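Local coordinates for protein phenol hydroxylase component phL (Pseudomonas stutzeri, PDB 3U52) that probably serves as the all-helical beta subunit of a six-chain phenol hydroxylase, supporting the oxygenase component without itself carrying the diiron centre, at residues 118-123 and 182-187; 188-193 and 197-202. One frame throughout, in Å; residues are numbered along the deposited sequence.

Contact 1 (118-123 with 182-187) precedes contact 2 (188-193 with 197-202) along the chain, and their centres lie 12 Å apart on the same side of the subunit. Helix 180-191 is common to both: its earlier part packs on the end of helix 113-122, and its last turn meets helix 196-205 after a short connection. A salt bridge from R121 NE to D192 OD2 (2.7 Å) ties the two contacts directly, and the Y188 ring packs on the backbone of L120 and R121. Three short helices of the hydroxylase family region are thereby joined in series, and residues of helix 180-191 also meet the chain of another protein in the assembly.

Contact 1: 118-123 and 182-187; sequences QLLRLL and LDESKA
L120 and E184 meet with their side chains crossing at about a right angle, one methyl of the leucine lying over the flat carboxylate. CD1 of L120 is 3.5 Å from CD of E184, and its distances to OE1 and OE2 of that residue, 3.6 and 3.7 Å, are almost the same, which puts the methyl above the face of the group. The glutamate gets there as a straight chain, CG opposite the backbone N (chi1 171°) and extended beyond. Its oxygens are engaged elsewhere: OE2 is hydrogen-bonded to Y188 OH one turn further along the helix, while OE1 has a long, weak ion pair with K117.

One residue on, S185 turns its hydroxyl to the backbone of helix 113-122. In this all-helical subunit the contact joins the last turn of that helix to the flank of helix 180-191, and the small serine lets the backbones come close, with CA of L120 and CA of S185 5.0 Å apart. S185 OG donates a short hydrogen bond of 2.5 Å to L120 O, in the carbonyl plane and on a lone pair, with a C=O...donor angle of 142°. The bond supplies a polar partner within a buried patch, where S185 also packs on V124 and P125 just beyond the helix end.

Contact 2: 188-193 and 197-202; sequences YWMDDE and PMRKLV
The R199 side chain runs obliquely across one face of the W189 indole, and here the contact is tight. R199 CG lies 3.4 Å from W189 CZ2, and R199 CD stands over the five-membered ring, 3.8 Å from its centroid, as a CH-pi contact. At the ring edge M198 CG approaches W189 CZ3 to 3.9 Å, with V202 CG2 a little further off beside W189 CH2. Further out, the bent chain of M190 (chi2 -56°, chi3 -75°) places SD over the centre of the R199 guanidinium, 3.8 Å from CZ. The looser, exposed side lies at the connection between helices 180-191 and 196-205, where E193 O meets P197 CD at 3.4 Å. Beyond the two segments, W189 stacks on H128 and meets an aromatic ring of another protein's chain edge to face. With an alanine at W189, the R199 methylenes would probably lose the face they lie on, and a gap would be likely to open beside M198 and H128. The R199 guanidinium is left to pair with E203 through NH2, in a salt bridge, and to hydrogen-bond a polar side chain of another protein's chain, consistent with a part in subunit assembly.

Contact 1: 118-123 and 182-187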
loop_
_atom_site.group_PDB
_atom_site.type_symbol
_atom_site.label_atom_id
_atom_site.label_comp_id
_atom_site.label_asym_id
_atom_site.label_seq_id
_atom_site.Cartn_x
_atom_site.Cartn_y
_atom_site.Cartn_z
ATOM N N GLN D 118 -7.334 47.005 -4.999
ATOM C CA GLN D 118 -7.216 46.814 -3.557
ATOM C C GLN D 118 -6.627 45.444 -3.210
ATOM O O GLN D 118 -5.888 45.336 -2.252
ATOM C CB GLN D 118 -8.567 46.957 -2.842
ATOM C CG GLN D 118 -9.085 48.403 -2.692
ATOM C CD GLN D 118 -10.409 48.480 -1.894
ATOM O OE1 GLN D 118 -11.449 48.006 -2.351
ATOM N NE2 GLN D 118 -10.362 49.087 -0.708
ATOM N N LEU D 119 -6.971 44.400 -3.956
ATOM C CA LEU D 119 -6.357 43.080 -3.708
ATOM C C LEU D 119 -4.911 43.031 -4.143
ATOM O O LEU D 119 -4.066 42.467 -3.450
ATOM C CB LEU D 119 -7.135 41.978 -4.408
ATOM C CG LEU D 119 -8.572 41.749 -3.935
ATOM C CD1 LEU D 119 -9.190 40.628 -4.728
ATOM C CD2 LEU D 119 -8.656 41.455 -2.423
ATOM N N LEU D 120 -4.634 43.617 -5.301
ATOM C CA LEU D 120 -3.277 43.667 -5.827
ATOM C C LEU D 120 -2.359 44.489 -4.928
ATOM O O LEU D 120 -1.132 44.293 -4.915
ATOM C CB LEU D 120 -3.287 44.248 -7.229
ATOM C CG LEU D 120 -3.996 43.388 -8.264
ATOM C CD1 LEU D 120 -3.783 43.947 -9.684
ATOM C CD2 LEU D 120 -3.510 41.920 -8.128
ATOM N N ARG D 121 -2.960 45.419 -4.186
ATOM C CA ARG D 121 -2.211 46.373 -3.365
ATOM C C ARG D 121 -2.117 45.944 -1.902
ATOM O O ARG D 121 -1.087 46.186 -1.257
ATOM C CB ARG D 121 -2.802 47.805 -3.481
ATOM C CG ARG D 121 -2.113 48.834 -2.590
ATOM C CD ARG D 121 -2.577 50.270 -2.890
ATOM N NE ARG D 121 -1.734 51.249 -2.198
ATOM C CZ ARG D 121 -2.071 51.920 -1.097
ATOM N NH1 ARG D 121 -3.276 51.774 -0.533
ATOM N NH2 ARG D 121 -1.198 52.778 -0.579
ATOM N N LEU D 122 -3.169 45.319 -1.377
ATOM C CA LEU D 122 -3.192 45.009 0.053
ATOM C C LEU D 122 -2.842 43.548 0.368
ATOM O O LEU D 122 -2.260 43.274 1.409
ATOM C CB LEU D 122 -4.560 45.353 0.639
ATOM C CG LEU D 122 -4.927 46.833 0.468
ATOM C CD1 LEU D 122 -6.340 47.076 0.984
ATOM C CD2 LEU D 122 -3.902 47.711 1.198
ATOM N N LEU D 123 -3.185 42.648 -0.549
ATOM C CA LEU D 123 -3.089 41.182 -0.331
ATOM C C LEU D 123 -1.964 40.534 -1.129
ATOM O O LEU D 123 -1.080 39.892 -0.566
ATOM C CB LEU D 123 -4.434 40.489 -0.653
ATOM C CG LEU D 123 -4.462 38.969 -0.358
ATOM C CD1 LEU D 123 -4.221 38.743 1.133
ATOM C CD2 LEU D 123 -5.772 38.372 -0.785
ATOM N N LEU D 182 0.413 40.475 -11.715
ATOM C CA LEU D 182 1.573 40.196 -10.879
ATOM C C LEU D 182 2.631 41.289 -11.046
ATOM O O LEU D 182 3.285 41.703 -10.079
ATOM C CB LEU D 182 2.161 38.857 -11.247
ATOM C CG LEU D 182 1.980 37.645 -10.336
ATOM C CD1 LEU D 182 1.204 37.820 -9.050
ATOM C CD2 LEU D 182 1.570 36.441 -11.108
ATOM N N ASP D 183 2.784 41.753 -12.279
ATOM C CA ASP D 183 3.627 42.937 -12.578
ATOM C C ASP D 183 3.177 44.157 -11.766
ATOM O O ASP D 183 3.983 44.842 -11.144
ATOM C CB ASP D 183 3.586 43.254 -14.082
ATOM C CG ASP D 183 4.238 42.176 -14.944
ATOM O OD1 ASP D 183 4.877 41.226 -14.412
ATOM O OD2 ASP D 183 4.162 42.282 -16.199
ATOM N N GLU D 184 1.876 44.414 -11.766
ATOM C CA GLU D 184 1.310 45.570 -11.098
ATOM C C GLU D 184 1.552 45.518 -9.596
ATOM O O GLU D 184 1.951 46.517 -8.993
ATOM C CB GLU D 184 -0.184 45.655 -11.412
ATOM C CG GLU D 184 -0.934 46.688 -10.597
ATOM C CD GLU D 184 -2.388 46.870 -11.036
ATOM O OE1 GLU D 184 -2.765 46.359 -12.119
ATOM O OE2 GLU D 184 -3.151 47.518 -10.281
ATOM N N SER D 185 1.285 44.351 -8.999
ATOM C CA SER D 185 1.402 44.132 -7.564
ATOM C C SER D 185 2.840 44.204 -7.130
ATOM O O SER D 185 3.118 44.749 -6.097
ATOM C CB SER D 185 0.819 42.773 -7.181
ATOM O OG SER D 185 0.631 42.713 -5.792
ATOM N N LYS D 186 3.756 43.659 -7.916
ATOM C CA LYS D 186 5.171 43.819 -7.618
ATOM C C LYS D 186 5.611 45.294 -7.601
ATOM O O LYS D 186 6.412 45.666 -6.777
ATOM C CB LYS D 186 6.049 43.048 -8.563
ATOM C CG LYS D 186 7.479 42.876 -8.044
ATOM C CD LYS D 186 7.984 41.590 -8.632
ATOM C CE LYS D 186 9.413 41.284 -8.274
ATOM N NZ LYS D 186 9.878 40.206 -9.235
ATOM N N ALA D 187 5.058 46.109 -8.487
ATOM C CA ALA D 187 5.347 47.530 -8.514
ATOM C C ALA D 187 4.919 48.185 -7.209
ATOM O O ALA D 187 5.641 49.031 -6.721
ATOM C CB ALA D 187 4.709 48.196 -9.720
#

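Contact 2: 188-193 and 197-202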
loop_
_atom_site.group_PDB
_atom_site.type_symbol
_atom_site.label_atom_id
_atom_site.label_comp_id
_atom_site.label_asym_id
_atom_site.label_seq_id
_atom_site.Cartn_x
_atom_site.Cartn_y
_atom_site.Cartn_z
ATOM N N TYR D 188 3.799 47.764 -6.602
ATOM C CA TYR D 188 3.428 48.254 -5.240
ATOM C C TYR D 188 4.493 47.901 -4.160
ATOM O O TYR D 188 4.922 48.745 -3.384
ATOM C CB TYR D 188 2.028 47.752 -4.802
ATOM C CG TYR D 188 0.893 48.201 -5.697
ATOM C CD1 TYR D 188 0.012 47.286 -6.260
ATOM C CD2 TYR D 188 0.719 49.552 -5.996
ATOM C CE1 TYR D 188 -1.026 47.695 -7.091
ATOM C CE2 TYR D 188 -0.302 49.983 -6.819
ATOM C CZ TYR D 188 -1.164 49.044 -7.376
ATOM O OH TYR D 188 -2.157 49.489 -8.207
ATOM N N TRP D 189 4.901 46.635 -4.124
ATOM C CA TRP D 189 5.946 46.146 -3.225
ATOM C C TRP D 189 7.214 46.996 -3.323
ATOM O O TRP D 189 7.780 47.375 -2.281
ATOM C CB TRP D 189 6.244 44.679 -3.556
ATOM C CG TRP D 189 7.323 44.047 -2.831
ATOM C CD1 TRP D 189 8.535 43.652 -3.350
ATOM C CD2 TRP D 189 7.334 43.692 -1.452
ATOM N NE1 TRP D 189 9.302 43.071 -2.356
ATOM C CE2 TRP D 189 8.591 43.097 -1.182
ATOM C CE3 TRP D 189 6.398 43.825 -0.397
ATOM C CZ2 TRP D 189 8.921 42.587 0.078
ATOM C CZ3 TRP D 189 6.753 43.342 0.874
ATOM C CH2 TRP D 189 8.004 42.760 1.103
ATOM N N MET D 190 7.628 47.300 -4.542
ATOM C CA MET D 190 8.913 47.983 -4.811
ATOM C C MET D 190 8.857 49.518 -4.591
ATOM O O MET D 190 9.815 50.113 -4.060
ATOM C CB MET D 190 9.408 47.707 -6.222
ATOM C CG MET D 190 9.883 46.254 -6.506
ATOM S SD MET D 190 11.172 45.675 -5.406
ATOM C CE MET D 190 12.625 46.545 -6.040
ATOM N N ASP D 191 7.733 50.120 -4.965
ATOM C CA ASP D 191 7.602 51.592 -5.038
ATOM C C ASP D 191 6.509 52.265 -4.208
ATOM O O ASP D 191 6.589 53.460 -3.980
ATOM C CB ASP D 191 7.451 52.018 -6.490
ATOM C CG ASP D 191 8.640 51.604 -7.345
ATOM O OD1 ASP D 191 9.808 51.667 -6.869
ATOM O OD2 ASP D 191 8.410 51.196 -8.507
ATOM N N ASP D 192 5.472 51.538 -3.774
ATOM C CA ASP D 192 4.447 52.154 -2.929
ATOM C C ASP D 192 4.998 52.345 -1.524
ATOM O O ASP D 192 5.481 51.404 -0.897
ATOM C CB ASP D 192 3.155 51.322 -2.879
ATOM C CG ASP D 192 1.999 52.056 -2.179
ATOM O OD1 ASP D 192 2.208 52.749 -1.155
ATOM O OD2 ASP D 192 0.856 51.943 -2.661
ATOM N N GLU D 193 4.887 53.565 -1.002
ATOM C CA GLU D 193 5.405 53.868 0.330
ATOM C C GLU D 193 4.796 52.980 1.427
ATOM O O GLU D 193 5.447 52.705 2.412
ATOM C CB GLU D 193 5.237 55.375 0.648
ATOM C CG GLU D 193 3.756 55.837 0.603
ATOM C CD GLU D 193 3.579 57.330 0.938
ATOM O OE1 GLU D 193 3.112 57.633 2.073
ATOM O OE2 GLU D 193 3.922 58.180 0.070
ATOM N N PRO D 197 8.162 49.979 4.706
ATOM C CA PRO D 197 8.595 49.472 6.009
ATOM C C PRO D 197 8.636 47.924 6.041
ATOM O O PRO D 197 9.536 47.329 6.657
ATOM C CB PRO D 197 7.525 49.989 6.953
ATOM C CG PRO D 197 7.057 51.302 6.277
ATOM C CD PRO D 197 7.011 50.883 4.826
ATOM N N MET D 198 7.687 47.288 5.370
ATOM C CA MET D 198 7.691 45.800 5.371
ATOM C C MET D 198 8.858 45.280 4.566
ATOM O O MET D 198 9.578 44.395 5.000
ATOM C CB MET D 198 6.381 45.242 4.880
ATOM C CG MET D 198 6.390 43.697 4.759
ATOM S SD MET D 198 6.377 42.858 6.376
ATOM C CE MET D 198 4.626 42.862 6.731
ATOM N N ARG D 199 9.069 45.859 3.386
ATOM C CA ARG D 199 10.092 45.376 2.512
ATOM C C ARG D 199 11.477 45.535 3.148
ATOM O O ARG D 199 12.315 44.631 3.051
ATOM C CB ARG D 199 9.989 46.136 1.224
ATOM C CG ARG D 199 10.696 45.504 0.147
ATOM C CD ARG D 199 10.532 46.352 -1.089
ATOM N NE ARG D 199 11.857 46.278 -1.532
ATOM C CZ ARG D 199 12.548 47.183 -2.150
ATOM N NH1 ARG D 199 12.066 48.365 -2.532
ATOM N NH2 ARG D 199 13.768 46.809 -2.370
ATOM N N LYS D 200 11.712 46.691 3.792
ATOM C CA LYS D 200 12.941 46.931 4.547
ATOM C C LYS D 200 13.110 45.928 5.693
ATOM O O LYS D 200 14.214 45.419 5.921
ATOM C CB LYS D 200 12.986 48.377 5.133
ATOM C CG LYS D 200 14.272 48.598 6.027
ATOM C CD LYS D 200 14.437 50.054 6.490
ATOM C CE LYS D 200 15.520 50.218 7.551
ATOM N NZ LYS D 200 16.796 49.497 7.216
ATOM N N LEU D 201 12.031 45.669 6.436
ATOM C CA LEU D 201 12.099 44.700 7.526
ATOM C C LEU D 201 12.447 43.297 6.973
ATOM O O LEU D 201 13.341 42.606 7.524
ATOM C CB LEU D 201 10.795 44.645 8.325
ATOM C CG LEU D 201 10.583 43.401 9.210
ATOM C CD1 LEU D 201 11.681 43.309 10.294
ATOM C CD2 LEU D 201 9.184 43.383 9.800
ATOM N N VAL D 202 11.735 42.854 5.923
ATOM C CA VAL D 202 12.070 41.551 5.309
ATOM C C VAL D 202 13.523 41.475 4.847
ATOM O O VAL D 202 14.236 40.506 5.150
ATOM C CB VAL D 202 11.099 41.156 4.136
ATOM C CG1 VAL D 202 11.655 39.972 3.403
ATOM C CG2 VAL D 202 9.682 40.933 4.666
#